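Local coordinates for putative surface anchored protein (Clostridium perfringens B, PDB 4NI6), which probably forms one repeat of the Ig-like shaft of a bacterial cell-surface adhesin, stabilised by an internal Thr-Gln ester cross-link, at residues K53-K58 with L63-T68; Q90-Q93 with K97-V100. All blocks are in the same frame, centred on the assembly; numbering follows the deposited sequence. Where two conformers were deposited one is given.

In the fold
Followed from the N terminus, the chain meets interaction 1 first: strand 47-57 turns back through a short connection into strand 63-74, and residues 53-58 pair with 63-68 to close a beta hairpin. The chain then crosses to the other sheet as strand 81-90 and returns through a loop to strand 97-106, where interaction 2 holds residues 90-93 against 97-100. The two loops follow one another in series, neither enclosing the other, yet their centres lie about 7 Å apart. Strands 47-57 and 97-106 are sheet neighbours, joined by probable hydrogen bonds such as Met55 N to Val99 O at 2.8 Å, so hairpin and inter-sheet loop meet in one Ig-like domain.

Interaction 1 of 2, residues K53-K58 with L63-T68; sequences KLMHVK and LEEVAT
Lys53 and Thr68 form a non-hydrogen-bonded antiparallel pair whose side chains run alongside each other and end in a shared polar cluster. Lys53 NZ donates to Thr68 OG1 at 3.0 Å and makes a salt bridge to Glu65 OE1 at 2.9 Å, reaching that oxygen from above the carboxylate plane. The lysine chain stays extended until its last torsion, whose bend (chi4 -59°) turns the ammonium group toward both acceptors. Between this cluster and the turn, Met55 lies over strand 63-74: its SD rests on Glu65 CA and CB, and CE meets Leu63 CB at 3.7 Å, the two side chains crossing at about a right angle. Near the turn, Lys58 NZ makes a salt bridge to Glu64 OE1 at 2.8 Å, but Glu64 is modelled in two conformers and the bridge, seen in one, is to that extent doubtful.

Backbone bonds position these groups. His56 and Glu64 exchange a reciprocal pair of backbone hydrogen bonds, whereas Leu54 O faces two consecutive amides, Val66 N at 2.8 Å and, weakly, Ala67 N at 3.4 Å. This is a classic beta bulge, which shifts the register by one residue, so that Glu65 and Thr68 both join Lys53 and Met55 on one face. On the other face, Leu54 CB packs on Ala67 CB at 4.1 Å beside Phe87 and Gln90 of strand 81-90, while the His56 ring meets Tyr98 and its NE2 is hydrogen-bonded to Glu96 OE1. Partway along this largely surface-lying hairpin, Glu65 OE1 and Thr68 OG1 together grip Lys53 NZ, and the carboxylate probably favours the charged lysine.

Interaction 2 of 2, residues Q90-Q93 with K97-V100; sequences QKLQ and KYVV
The loop that carries the chain from strand 81-90 to strand 97-106 folds back over the start of the second strand, and Leu92 and Gln93 make the contact by closing on Tyr98. Leu92 lies over one face of the phenol ring, the two side chains running past each other in opposite directions. Its CD2 sits 3.9 Å from the centroid of the Tyr98 ring and only 12° off the ring normal, a CH-pi contact, while Leu92 CB approaches Tyr98 CE1 at 3.8 Å. With CG beside its own backbone N (chi1 -55°), the leucine spreads both methyls over the aromatic carbons.

Strands 81-90 and 97-106 belong to different sheets of this Ig-like domain, so the contact helps to bridge the two at one end. Leu92 also touches Val31 of strand 31-39 and Leu137 of strand 121-139, which sets it between the sheets, and Tyr98 touches Leu54 of strand 47-57.

At the far end of the phenol, the Gln93 backbone N donates to Tyr98 OH at 2.9 Å, with an N-H...O angle of 162°. Gln93 CB follows at 3.3 Å from Tyr98 OH, and its side chain runs across the tyrosine at about a right angle. Just before Leu92, an inverse gamma turn centred on Lys91, with a weak bond from Leu92 N to Gln90 O, bends the chain as it leaves its strand.

Interaction 1 of 2, residues K53-K58 with L63-T68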
loop_
_atom_site.group_PDB
_atom_site.type_symbol
_atom_site.label_atom_id
_atom_site.label_comp_id
_atom_site.label_asym_id
_atom_site.label_seq_id
_atom_site.Cartn_x
_atom_site.Cartn_y
_atom_site.Cartn_z
ATOM N N LYS A 53 -3.929 3.162 1.380
ATOM C CA LYS A 53 -5.341 3.100 1.020
ATOM C C LYS A 53 -5.627 1.815 0.283
ATOM O O LYS A 53 -4.866 1.369 -0.578
ATOM C CB LYS A 53 -5.718 4.277 0.148
ATOM C CG LYS A 53 -5.645 5.604 0.893
ATOM C CD LYS A 53 -5.954 6.775 -0.009
ATOM C CE LYS A 53 -5.846 8.080 0.769
ATOM N NZ LYS A 53 -6.809 8.054 1.915
ATOM N N LEU A 54 -6.760 1.192 0.628
ATOM C CA LEU A 54 -7.252 0.023 -0.090
ATOM C C LEU A 54 -8.391 0.509 -0.984
ATOM O O LEU A 54 -9.385 1.031 -0.484
ATOM C CB LEU A 54 -7.764 -1.037 0.894
ATOM C CG LEU A 54 -8.204 -2.367 0.302
ATOM C CD1 LEU A 54 -7.062 -3.046 -0.434
ATOM C CD2 LEU A 54 -8.759 -3.268 1.396
ATOM N N MET A 55 -8.209 0.383 -2.293
ATOM C CA MET A 55 -9.146 0.932 -3.282
ATOM C C MET A 55 -9.856 -0.203 -4.022
ATOM O O MET A 55 -9.204 -1.119 -4.509
ATOM C CB MET A 55 -8.359 1.730 -4.313
ATOM C CG MET A 55 -7.454 2.817 -3.718
ATOM S SD MET A 55 -8.302 4.079 -2.720
ATOM C CE MET A 55 -9.188 4.897 -4.025
ATOM N N HIS A 56 -11.174 -0.121 -4.097
ATOM C CA HIS A 56 -11.974 -0.995 -4.945
ATOM C C HIS A 56 -11.848 -0.527 -6.369
ATOM O O HIS A 56 -12.093 0.644 -6.684
ATOM C CB HIS A 56 -13.409 -0.939 -4.435
ATOM C CG HIS A 56 -14.386 -1.750 -5.220
ATOM N ND1 HIS A 56 -15.700 -1.473 -5.187
ATOM C CD2 HIS A 56 -14.235 -2.834 -6.075
ATOM C CE1 HIS A 56 -16.378 -2.386 -5.908
ATOM N NE2 HIS A 56 -15.496 -3.206 -6.478
ATOM N N VAL A 57 -11.345 -1.410 -7.226
ATOM C CA VAL A 57 -11.145 -1.123 -8.655
ATOM C C VAL A 57 -12.338 -1.607 -9.456
ATOM O O VAL A 57 -12.561 -2.816 -9.566
ATOM C CB VAL A 57 -9.902 -1.844 -9.214
ATOM C CG1 VAL A 57 -9.651 -1.448 -10.663
ATOM C CG2 VAL A 57 -8.694 -1.576 -8.342
ATOM N N LYS A 58 -13.069 -0.679 -10.061
ATOM C CA LYS A 58 -14.238 -1.033 -10.854
ATOM C C LYS A 58 -13.860 -1.350 -12.296
ATOM O O LYS A 58 -12.780 -0.985 -12.757
ATOM C CB LYS A 58 -15.278 0.077 -10.780
ATOM C CG LYS A 58 -15.773 0.299 -9.363
ATOM C CD LYS A 58 -16.926 1.275 -9.318
ATOM C CE LYS A 58 -18.004 0.776 -8.367
ATOM N NZ LYS A 58 -19.218 1.636 -8.401
ATOM N N LEU A 63 -12.211 4.149 -9.097
ATOM C CA LEU A 63 -11.800 3.658 -7.784
ATOM C C LEU A 63 -12.768 4.146 -6.734
ATOM O O LEU A 63 -13.343 5.220 -6.864
ATOM C CB LEU A 63 -10.404 4.178 -7.445
ATOM C CG LEU A 63 -9.303 3.886 -8.460
ATOM C CD1 LEU A 63 -8.036 4.625 -8.052
ATOM C CD2 LEU A 63 -9.039 2.383 -8.577
ATOM N N GLU A 64 -12.956 3.343 -5.696
ATOM C CA GLU A 64 -13.618 3.801 -4.494
ATOM C C GLU A 64 -12.871 3.308 -3.277
ATOM O O GLU A 64 -12.499 2.147 -3.197
ATOM C CB GLU A 64 -15.053 3.297 -4.493
ATOM C CG GLU A 64 -15.625 3.366 -5.886
ATOM C CD GLU A 64 -17.118 3.231 -5.912
ATOM O OE1 GLU A 64 -17.690 3.501 -6.978
ATOM O OE2 GLU A 64 -17.713 2.878 -4.869
ATOM N N GLU A 65 -12.567 4.229 -2.374
ATOM C CA GLU A 65 -11.791 3.885 -1.196
ATOM C C GLU A 65 -12.604 3.002 -0.264
ATOM O O GLU A 65 -13.748 3.325 0.078
ATOM C CB GLU A 65 -11.333 5.139 -0.466
ATOM C CG GLU A 65 -10.406 4.865 0.695
ATOM C CD GLU A 65 -9.957 6.155 1.343
ATOM O OE1 GLU A 65 -9.148 6.886 0.739
ATOM O OE2 GLU A 65 -10.391 6.430 2.472
ATOM N N VAL A 66 -11.973 1.912 0.157
ATOM C CA VAL A 66 -12.545 0.951 1.096
ATOM C C VAL A 66 -12.007 1.217 2.494
ATOM O O VAL A 66 -12.741 1.105 3.468
ATOM C CB VAL A 66 -12.178 -0.491 0.697
ATOM C CG1 VAL A 66 -12.713 -1.495 1.715
ATOM C CG2 VAL A 66 -12.709 -0.793 -0.695
ATOM N N ALA A 67 -10.706 1.490 2.586
ATOM C CA ALA A 67 -10.029 1.629 3.879
ATOM C C ALA A 67 -8.850 2.576 3.693
ATOM O O ALA A 67 -8.258 2.630 2.624
ATOM C CB ALA A 67 -9.519 0.285 4.385
ATOM N N THR A 68 -8.480 3.249 4.772
ATOM C CA THR A 68 -7.287 4.083 4.807
ATOM C C THR A 68 -6.661 3.915 6.187
ATOM O O THR A 68 -7.362 3.863 7.185
ATOM C CB THR A 68 -7.640 5.546 4.445
ATOM O OG1 THR A 68 -6.433 6.312 4.306
ATOM C CG2 THR A 68 -8.517 6.226 5.495
#

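Interaction 2 of 2, residues Q90-Q93 with K97-V100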
loop_
_atom_site.group_PDB
_atom_site.type_symbol
_atom_site.label_atom_id
_atom_site.label_comp_id
_atom_site.label_asym_id
_atom_site.label_seq_id
_atom_site.Cartn_x
_atom_site.Cartn_y
_atom_site.Cartn_z
ATOM N N GLN A 90 -10.842 -6.965 6.658
ATOM C CA GLN A 90 -11.655 -6.161 5.769
ATOM C C GLN A 90 -12.761 -7.018 5.204
ATOM O O GLN A 90 -12.532 -8.136 4.747
ATOM C CB GLN A 90 -10.781 -5.600 4.639
ATOM C CG GLN A 90 -9.687 -4.653 5.143
ATOM C CD GLN A 90 -10.279 -3.352 5.653
ATOM O OE1 GLN A 90 -11.222 -2.837 5.071
ATOM N NE2 GLN A 90 -9.668 -2.772 6.677
ATOM N N LYS A 91 -13.960 -6.475 5.215
ATOM C CA LYS A 91 -15.088 -7.263 4.733
ATOM C C LYS A 91 -15.347 -6.976 3.245
ATOM O O LYS A 91 -16.048 -6.025 2.903
ATOM C CB LYS A 91 -16.343 -7.094 5.620
ATOM C CG LYS A 91 -16.211 -7.581 7.075
ATOM C CD LYS A 91 -16.415 -9.082 7.266
ATOM C CE LYS A 91 -16.125 -9.503 8.709
ATOM N NZ LYS A 91 -17.277 -9.195 9.626
ATOM N N LEU A 92 -14.540 -7.626 2.402
ATOM C CA LEU A 92 -14.502 -7.396 0.946
ATOM C C LEU A 92 -15.569 -8.171 0.155
ATOM O O LEU A 92 -16.165 -9.131 0.664
ATOM C CB LEU A 92 -13.112 -7.731 0.398
ATOM C CG LEU A 92 -11.970 -6.978 1.097
ATOM C CD1 LEU A 92 -10.626 -7.279 0.455
ATOM C CD2 LEU A 92 -12.217 -5.475 1.048
ATOM N N GLN A 93 -15.857 -7.702 -1.065
ATOM C CA GLN A 93 -16.982 -8.236 -1.853
ATOM C C GLN A 93 -16.475 -9.358 -2.745
ATOM O O GLN A 93 -15.535 -9.185 -3.539
ATOM C CB GLN A 93 -17.590 -7.114 -2.712
ATOM C CG GLN A 93 -18.456 -6.127 -1.935
ATOM C CD GLN A 93 -18.782 -4.868 -2.728
ATOM O OE1 GLN A 93 -18.776 -3.716 -2.153
ATOM N NE2 GLN A 93 -19.098 -5.072 -4.032
ATOM N N LYS A 97 -12.165 -6.717 -7.191
ATOM C CA LYS A 97 -10.730 -6.456 -7.222
ATOM C C LYS A 97 -10.397 -5.209 -6.419
ATOM O O LYS A 97 -11.105 -4.214 -6.496
ATOM C CB LYS A 97 -10.293 -6.256 -8.675
ATOM C CG LYS A 97 -8.799 -6.018 -8.866
ATOM C CD LYS A 97 -8.509 -5.559 -10.284
ATOM C CE LYS A 97 -8.417 -6.719 -11.252
ATOM N NZ LYS A 97 -8.023 -6.214 -12.601
ATOM N N TYR A 98 -9.329 -5.312 -5.629
ATOM C CA TYR A 98 -8.872 -4.221 -4.760
ATOM C C TYR A 98 -7.384 -4.030 -4.920
ATOM O O TYR A 98 -6.650 -4.966 -5.076
ATOM C CB TYR A 98 -9.158 -4.526 -3.285
ATOM C CG TYR A 98 -10.641 -4.788 -3.019
ATOM C CD1 TYR A 98 -11.216 -6.069 -3.211
ATOM C CD2 TYR A 98 -11.472 -3.772 -2.633
ATOM C CE1 TYR A 98 -12.597 -6.289 -3.085
ATOM C CE2 TYR A 98 -12.840 -3.971 -2.517
ATOM C CZ TYR A 98 -13.382 -5.234 -2.709
ATOM O OH TYR A 98 -14.718 -5.444 -2.505
ATOM N N VAL A 99 -6.930 -2.773 -4.807
ATOM C CA VAL A 99 -5.504 -2.435 -4.919
ATOM C C VAL A 99 -5.076 -1.515 -3.783
ATOM O O VAL A 99 -5.828 -0.667 -3.348
ATOM C CB VAL A 99 -5.208 -1.835 -6.316
ATOM C CG1 VAL A 99 -5.932 -0.507 -6.542
ATOM C CG2 VAL A 99 -3.710 -1.677 -6.583
ATOM N N VAL A 100 -3.846 -1.743 -3.338
ATOM C CA VAL A 100 -3.251 -0.904 -2.287
ATOM C C VAL A 100 -2.399 0.212 -2.862
ATOM O O VAL A 100 -1.593 -0.042 -3.760
ATOM C CB VAL A 100 -2.396 -1.729 -1.326
ATOM C CG1 VAL A 100 -1.755 -0.848 -0.251
ATOM C CG2 VAL A 100 -3.217 -2.837 -0.668
#